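Local coordinates for conserved hypothetical protein (Bacteroides thetaiotaomicron, PDB 2FB0) that is of unknown function but may be an oxidoreductase of the antibiotic biosynthesis monooxygenase family, with a dimeric alpha-beta barrel fold, at residues L7-R12 against I55-Q60; K26-C31 against A75-I80. All coordinates share one frame; numbering follows the deposited sequence.

Contact 1 (L7-R12 against I55-Q60)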
loop_
_atom_site.group_PDB
_atom_site.type_symbol
_atom_site.label_atom_id
_atom_site.label_comp_id
_atom_site.label_asym_id
_atom_site.label_seq_id
_atom_site.Cartn_x
_atom_site.Cartn_y
_atom_site.Cartn_z
ATOM N N LEU A 7 -4.698 -4.291 6.486
ATOM C CA LEU A 7 -5.341 -2.983 6.293
ATOM C C LEU A 7 -4.594 -2.168 5.256
ATOM O O LEU A 7 -3.361 -2.137 5.256
ATOM C CB LEU A 7 -5.433 -2.181 7.602
ATOM C CG LEU A 7 -6.077 -2.812 8.848
ATOM C CD1 LEU A 7 -6.178 -1.776 9.957
ATOM C CD2 LEU A 7 -7.454 -3.335 8.530
ATOM N N ASN A 8 -5.355 -1.546 4.362
ATOM C CA ASN A 8 -4.871 -0.502 3.479
ATOM C C ASN A 8 -5.628 0.782 3.830
ATOM O O ASN A 8 -6.841 0.872 3.619
ATOM C CB ASN A 8 -5.131 -0.845 2.008
ATOM C CG ASN A 8 -4.326 -2.066 1.505
ATOM O OD1 ASN A 8 -3.387 -2.554 2.163
ATOM N ND2 ASN A 8 -4.703 -2.556 0.337
ATOM N N VAL A 9 -4.910 1.766 4.361
ATOM C CA VAL A 9 -5.532 3.004 4.827
ATOM C C VAL A 9 -5.039 4.134 3.940
ATOM O O VAL A 9 -3.868 4.508 3.993
ATOM C CB VAL A 9 -5.211 3.276 6.314
ATOM C CG1 VAL A 9 -5.908 4.563 6.792
ATOM C CG2 VAL A 9 -5.647 2.082 7.200
ATOM N N PHE A 10 -5.927 4.629 3.085
ATOM C CA PHE A 10 -5.581 5.664 2.115
ATOM C C PHE A 10 -5.850 7.024 2.720
ATOM O O PHE A 10 -6.866 7.221 3.378
ATOM C CB PHE A 10 -6.359 5.463 0.816
ATOM C CG PHE A 10 -6.132 4.105 0.200
ATOM C CD1 PHE A 10 -5.023 3.873 -0.603
ATOM C CD2 PHE A 10 -7.013 3.060 0.453
ATOM C CE1 PHE A 10 -4.797 2.616 -1.156
ATOM C CE2 PHE A 10 -6.798 1.787 -0.101
ATOM C CZ PHE A 10 -5.678 1.572 -0.908
ATOM N N VAL A 11 -4.905 7.937 2.528
ATOM C CA VAL A 11 -4.966 9.272 3.115
ATOM C C VAL A 11 -4.817 10.314 2.007
ATOM O O VAL A 11 -3.864 10.260 1.206
ATOM C CB VAL A 11 -3.878 9.496 4.199
ATOM C CG1 VAL A 11 -4.040 10.871 4.872
ATOM C CG2 VAL A 11 -3.897 8.385 5.267
ATOM N N ARG A 12 -5.772 11.240 1.944
ATOM C CA ARG A 12 -5.690 12.377 1.030
ATOM C C ARG A 12 -5.383 13.624 1.867
ATOM O O ARG A 12 -6.076 13.905 2.848
ATOM C CB ARG A 12 -6.997 12.535 0.232
ATOM C CG ARG A 12 -6.882 13.402 -1.038
ATOM C CD ARG A 12 -6.998 14.894 -0.729
ATOM N NE ARG A 12 -6.470 15.742 -1.802
ATOM C CZ ARG A 12 -6.331 17.066 -1.728
ATOM N NH1 ARG A 12 -6.689 17.729 -0.628
ATOM N NH2 ARG A 12 -5.827 17.729 -2.763
ATOM N N ILE A 55 -1.273 3.853 4.471
ATOM C CA ILE A 55 -0.719 3.084 5.565
ATOM C C ILE A 55 -1.090 1.636 5.284
ATOM O O ILE A 55 -2.260 1.317 5.056
ATOM C CB ILE A 55 -1.261 3.531 6.946
ATOM C CG1 ILE A 55 -1.017 5.036 7.169
ATOM C CG2 ILE A 55 -0.561 2.755 8.058
ATOM C CD1 ILE A 55 -1.687 5.598 8.453
ATOM N N CYS A 56 -0.074 0.783 5.226
ATOM C CA CYS A 56 -0.262 -0.645 5.032
ATOM C C CYS A 56 0.042 -1.350 6.347
ATOM O O CYS A 56 1.085 -1.113 6.953
ATOM C CB CYS A 56 0.673 -1.158 3.935
ATOM S SG CYS A 56 0.225 -2.812 3.367
ATOM N N GLU A 57 -0.870 -2.204 6.800
ATOM C CA GLU A 57 -0.721 -2.849 8.096
ATOM C C GLU A 57 -1.045 -4.314 7.974
ATOM O O GLU A 57 -1.893 -4.691 7.185
ATOM C CB GLU A 57 -1.671 -2.228 9.128
ATOM C CG GLU A 57 -1.691 -0.716 9.070
ATOM C CD GLU A 57 -2.749 -0.085 9.941
ATOM O OE1 GLU A 57 -3.169 -0.690 10.947
ATOM O OE2 GLU A 57 -3.142 1.049 9.610
ATOM N N THR A 58 -0.379 -5.134 8.783
ATOM C CA THR A 58 -0.786 -6.517 8.954
ATOM C C THR A 58 -0.897 -6.816 10.440
ATOM O O THR A 58 0.037 -6.565 11.209
ATOM C CB THR A 58 0.202 -7.490 8.297
ATOM O OG1 THR A 58 0.429 -7.072 6.953
ATOM C CG2 THR A 58 -0.339 -8.934 8.312
ATOM N N TRP A 59 -2.051 -7.352 10.822
ATOM C CA TRP A 59 -2.360 -7.666 12.207
ATOM C C TRP A 59 -2.522 -9.162 12.351
ATOM O O TRP A 59 -3.062 -9.820 11.462
ATOM C CB TRP A 59 -3.609 -6.902 12.682
ATOM C CG TRP A 59 -3.272 -5.451 12.776
ATOM C CD1 TRP A 59 -3.454 -4.497 11.810
ATOM C CD2 TRP A 59 -2.589 -4.810 13.853
ATOM N NE1 TRP A 59 -2.939 -3.290 12.237
ATOM C CE2 TRP A 59 -2.404 -3.458 13.486
ATOM C CE3 TRP A 59 -2.119 -5.247 15.103
ATOM C CZ2 TRP A 59 -1.782 -2.537 14.329
ATOM C CZ3 TRP A 59 -1.500 -4.330 15.935
ATOM C CH2 TRP A 59 -1.329 -2.993 15.541
ATOM N N GLN A 60 -2.023 -9.697 13.464
ATOM C CA GLN A 60 -2.054 -11.143 13.688
ATOM C C GLN A 60 -3.458 -11.715 13.644
ATOM O O GLN A 60 -3.676 -12.812 13.127
ATOM C CB GLN A 60 -1.395 -11.514 15.021
ATOM C CG GLN A 60 -1.160 -13.026 15.130
ATOM C CD GLN A 60 -0.441 -13.429 16.393
ATOM O OE1 GLN A 60 0.466 -12.730 16.862
ATOM N NE2 GLN A 60 -0.852 -14.558 16.964
#
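Leu7 and Glu57 face each other in an antiparallel pair of neighbouring strands at the centre of the four-stranded sheet of a ferredoxin-like, dimeric alpha-beta barrel fold. The backbone ladder is tight: Leu7 exchanges two hydrogen bonds with Glu57, and Val9 two with Ile55, the shortest from Ile55 N to Val9 O at 2.7 Å. On the helix-covered face, Val9 CB meets Ile55 CB at 4.0 Å, beta-branched residues suited to extended backbone and apolar cover. The acidic Glu57 is buried beside them. Its CG stands anti to its carbonyl carbon (chi1 -44°) and the chain runs on extended, carrying the carboxylate past Leu7, with OE1 3.3 Å from Leu7 CD1 and OE2 3.6 Å from Val9 CG2. An acetate bound close by, probably from the crystallisation liquor, may mark a pocket. Contact across the strands is sparser on the other face, where Cys56 SG and Asn8 OD1 are 3.8 Å apart. That side meets the second subunit rather than solvent, and Asn8 hydrogen-bonds to Asn8 of that subunit. The Glu57 carboxylate is steadied by its own strand: Trp59 NE1, almost in line at 171°, donates to the anti lone pair of OE1 at 2.9 Å.

Contact 2 (K26-C31 against A75-I80)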
loop_
_atom_site.group_PDB
_atom_site.type_symbol
_atom_site.label_atom_id
_atom_site.label_comp_id
_atom_site.label_asym_id
_atom_site.label_seq_id
_atom_site.Cartn_x
_atom_site.Cartn_y
_atom_site.Cartn_z
ATOM N N LYS A 26 4.300 8.205 10.332
ATOM C CA LYS A 26 5.608 7.650 10.677
ATOM C C LYS A 26 5.781 7.408 12.170
ATOM O O LYS A 26 6.319 6.374 12.568
ATOM C CB LYS A 26 6.728 8.534 10.141
ATOM C CG LYS A 26 6.955 8.377 8.642
ATOM C CD LYS A 26 7.844 9.486 8.090
ATOM C CE LYS A 26 9.266 9.400 8.609
ATOM N NZ LYS A 26 10.060 10.513 7.994
ATOM N N GLU A 27 5.317 8.353 12.987
ATOM C CA GLU A 27 5.353 8.204 14.440
ATOM C C GLU A 27 4.440 7.067 14.896
ATOM O O GLU A 27 4.820 6.269 15.748
ATOM C CB GLU A 27 4.992 9.529 15.130
ATOM C CG GLU A 27 5.795 10.699 14.585
ATOM C CD GLU A 27 5.649 11.965 15.401
ATOM O OE1 GLU A 27 4.598 12.629 15.300
ATOM O OE2 GLU A 27 6.603 12.313 16.127
ATOM N N LEU A 28 3.251 6.982 14.303
ATOM C CA LEU A 28 2.300 5.914 14.595
ATOM C C LEU A 28 2.870 4.543 14.142
ATOM O O LEU A 28 2.653 3.522 14.793
ATOM C CB LEU A 28 0.931 6.193 13.936
ATOM C CG LEU A 28 -0.193 5.169 14.167
ATOM C CD1 LEU A 28 -0.447 4.909 15.667
ATOM C CD2 LEU A 28 -1.488 5.574 13.453
ATOM N N THR A 29 3.606 4.550 13.036
ATOM C CA THR A 29 4.277 3.344 12.525
ATOM C C THR A 29 5.280 2.798 13.563
ATOM O O THR A 29 5.220 1.634 13.922
ATOM C CB THR A 29 4.974 3.623 11.163
ATOM O OG1 THR A 29 3.989 3.959 10.171
ATOM C CG2 THR A 29 5.799 2.404 10.686
ATOM N N ALA A 30 6.167 3.656 14.063
ATOM C CA ALA A 30 7.128 3.247 15.100
ATOM C C ALA A 30 6.435 2.717 16.359
ATOM O O ALA A 30 6.876 1.723 16.932
ATOM C CB ALA A 30 8.101 4.410 15.439
ATOM N N CYS A 31 5.342 3.363 16.780
ATOM C CA CYS A 31 4.595 2.932 17.965
ATOM C C CYS A 31 3.908 1.575 17.768
ATOM O O CYS A 31 3.983 0.698 18.633
ATOM C CB CYS A 31 3.525 3.962 18.344
ATOM S SG CYS A 31 4.156 5.499 18.998
ATOM N N ALA A 75 -5.123 6.608 19.358
ATOM C CA ALA A 75 -5.993 7.787 19.508
ATOM C C ALA A 75 -5.250 9.095 19.207
ATOM O O ALA A 75 -5.767 9.957 18.497
ATOM C CB ALA A 75 -6.628 7.818 20.902
ATOM N N GLN A 76 -4.029 9.214 19.717
ATOM C CA GLN A 76 -3.218 10.418 19.549
ATOM C C GLN A 76 -2.904 10.682 18.068
ATOM O O GLN A 76 -3.258 11.733 17.530
ATOM C CB GLN A 76 -1.940 10.301 20.397
ATOM C CG GLN A 76 -0.835 11.344 20.151
ATOM C CD GLN A 76 0.436 11.078 20.988
ATOM O OE1 GLN A 76 0.533 10.070 21.704
ATOM N NE2 GLN A 76 1.416 11.981 20.891
ATOM N N TYR A 77 -2.280 9.712 17.402
ATOM C CA TYR A 77 -1.801 9.937 16.040
ATOM C C TYR A 77 -2.896 9.873 14.987
ATOM O O TYR A 77 -2.866 10.635 14.039
ATOM C CB TYR A 77 -0.581 9.045 15.712
ATOM C CG TYR A 77 0.632 9.443 16.532
ATOM C CD1 TYR A 77 1.131 8.603 17.528
ATOM C CD2 TYR A 77 1.252 10.684 16.339
ATOM C CE1 TYR A 77 2.231 8.977 18.297
ATOM C CE2 TYR A 77 2.349 11.068 17.104
ATOM C CZ TYR A 77 2.832 10.206 18.077
ATOM O OH TYR A 77 3.917 10.574 18.840
ATOM N N VAL A 78 -3.884 9.002 15.167
ATOM C CA VAL A 78 -5.004 8.982 14.232
ATOM C C VAL A 78 -5.810 10.280 14.349
ATOM O O VAL A 78 -6.201 10.860 13.335
ATOM C CB VAL A 78 -5.901 7.728 14.395
ATOM C CG1 VAL A 78 -7.130 7.832 13.509
ATOM C CG2 VAL A 78 -5.110 6.481 14.013
ATOM N N GLY A 79 -6.021 10.734 15.584
ATOM C CA GLY A 79 -6.630 12.041 15.829
ATOM C C GLY A 79 -5.912 13.127 15.035
ATOM O O GLY A 79 -6.547 13.891 14.325
ATOM N N ILE A 80 -4.587 13.159 15.134
ATOM C CA ILE A 80 -3.761 14.126 14.394
ATOM C C ILE A 80 -3.952 14.028 12.878
ATOM O O ILE A 80 -4.198 15.040 12.203
ATOM C CB ILE A 80 -2.267 14.022 14.770
ATOM C CG1 ILE A 80 -2.040 14.542 16.198
ATOM C CG2 ILE A 80 -1.391 14.824 13.780
ATOM C CD1 ILE A 80 -0.740 14.065 16.838
#
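The CB of a glutamate over an aromatic face is the unusual feature here: Glu27 CB makes a CH-pi contact with the Tyr77 ring, 3.9 Å from the centroid and 24° off the ring normal. In one of two conformers, its OE1 lies beyond the rim near Tyr77 CE2, a doubtful approach. The phenol suits this half-covered place, for its flat ring spans the gap between two antiparallel helices whose axes come within 9.6 Å. With CG anti to its own carbonyl carbon (chi1 -67°), Tyr77 sends the ring across to helix 18-32. The backbone N of Leu28 lies above the rim on the same face as Glu27 CB, while Gln76 CD lies above the rim of the opposite face. Cys31, one turn beyond Glu27, places its small, polarisable sulfur obliquely to the ring, with SG 4.0 Å from CE1. Deeper in, the contact becomes wholly aliphatic. Leu28 CB packs on Tyr77 CB at 3.7 Å, and its CD2 methyl reaches Val78 CG2 at 3.8 Å; these branched side chains fill the layer between helices and sheet, where Leu28 also touches Tyr41. In the same conformer Glu27 lies close to Glu23, which could raise the pKa of one of them. No hydrogen bond joins the two segments, and their association therefore rests on CH-pi, sulfur-aromatic and aliphatic contacts.

Overall arrangement
From the N terminus, strand 5-12 supplies the first half of contact 1 and leads directly into helix 18-32, which carries the first half of contact 2. The chain then runs out and back through strands 38-46 and 52-59; the latter closes contact 1 around a loop holding helix 18-32 and strand 38-46. After helix 62-68, helix 72-84 returns to helix 18-32 and closes contact 2. Because their segments alternate, the two closures cross rather than nest. Contact 1 joins the two inner strands of the sheet, contact 2 helices 18-32 and 72-84, which pack together. Their centres are 13 Å apart and they do not touch, with nearest atoms about 5 Å apart.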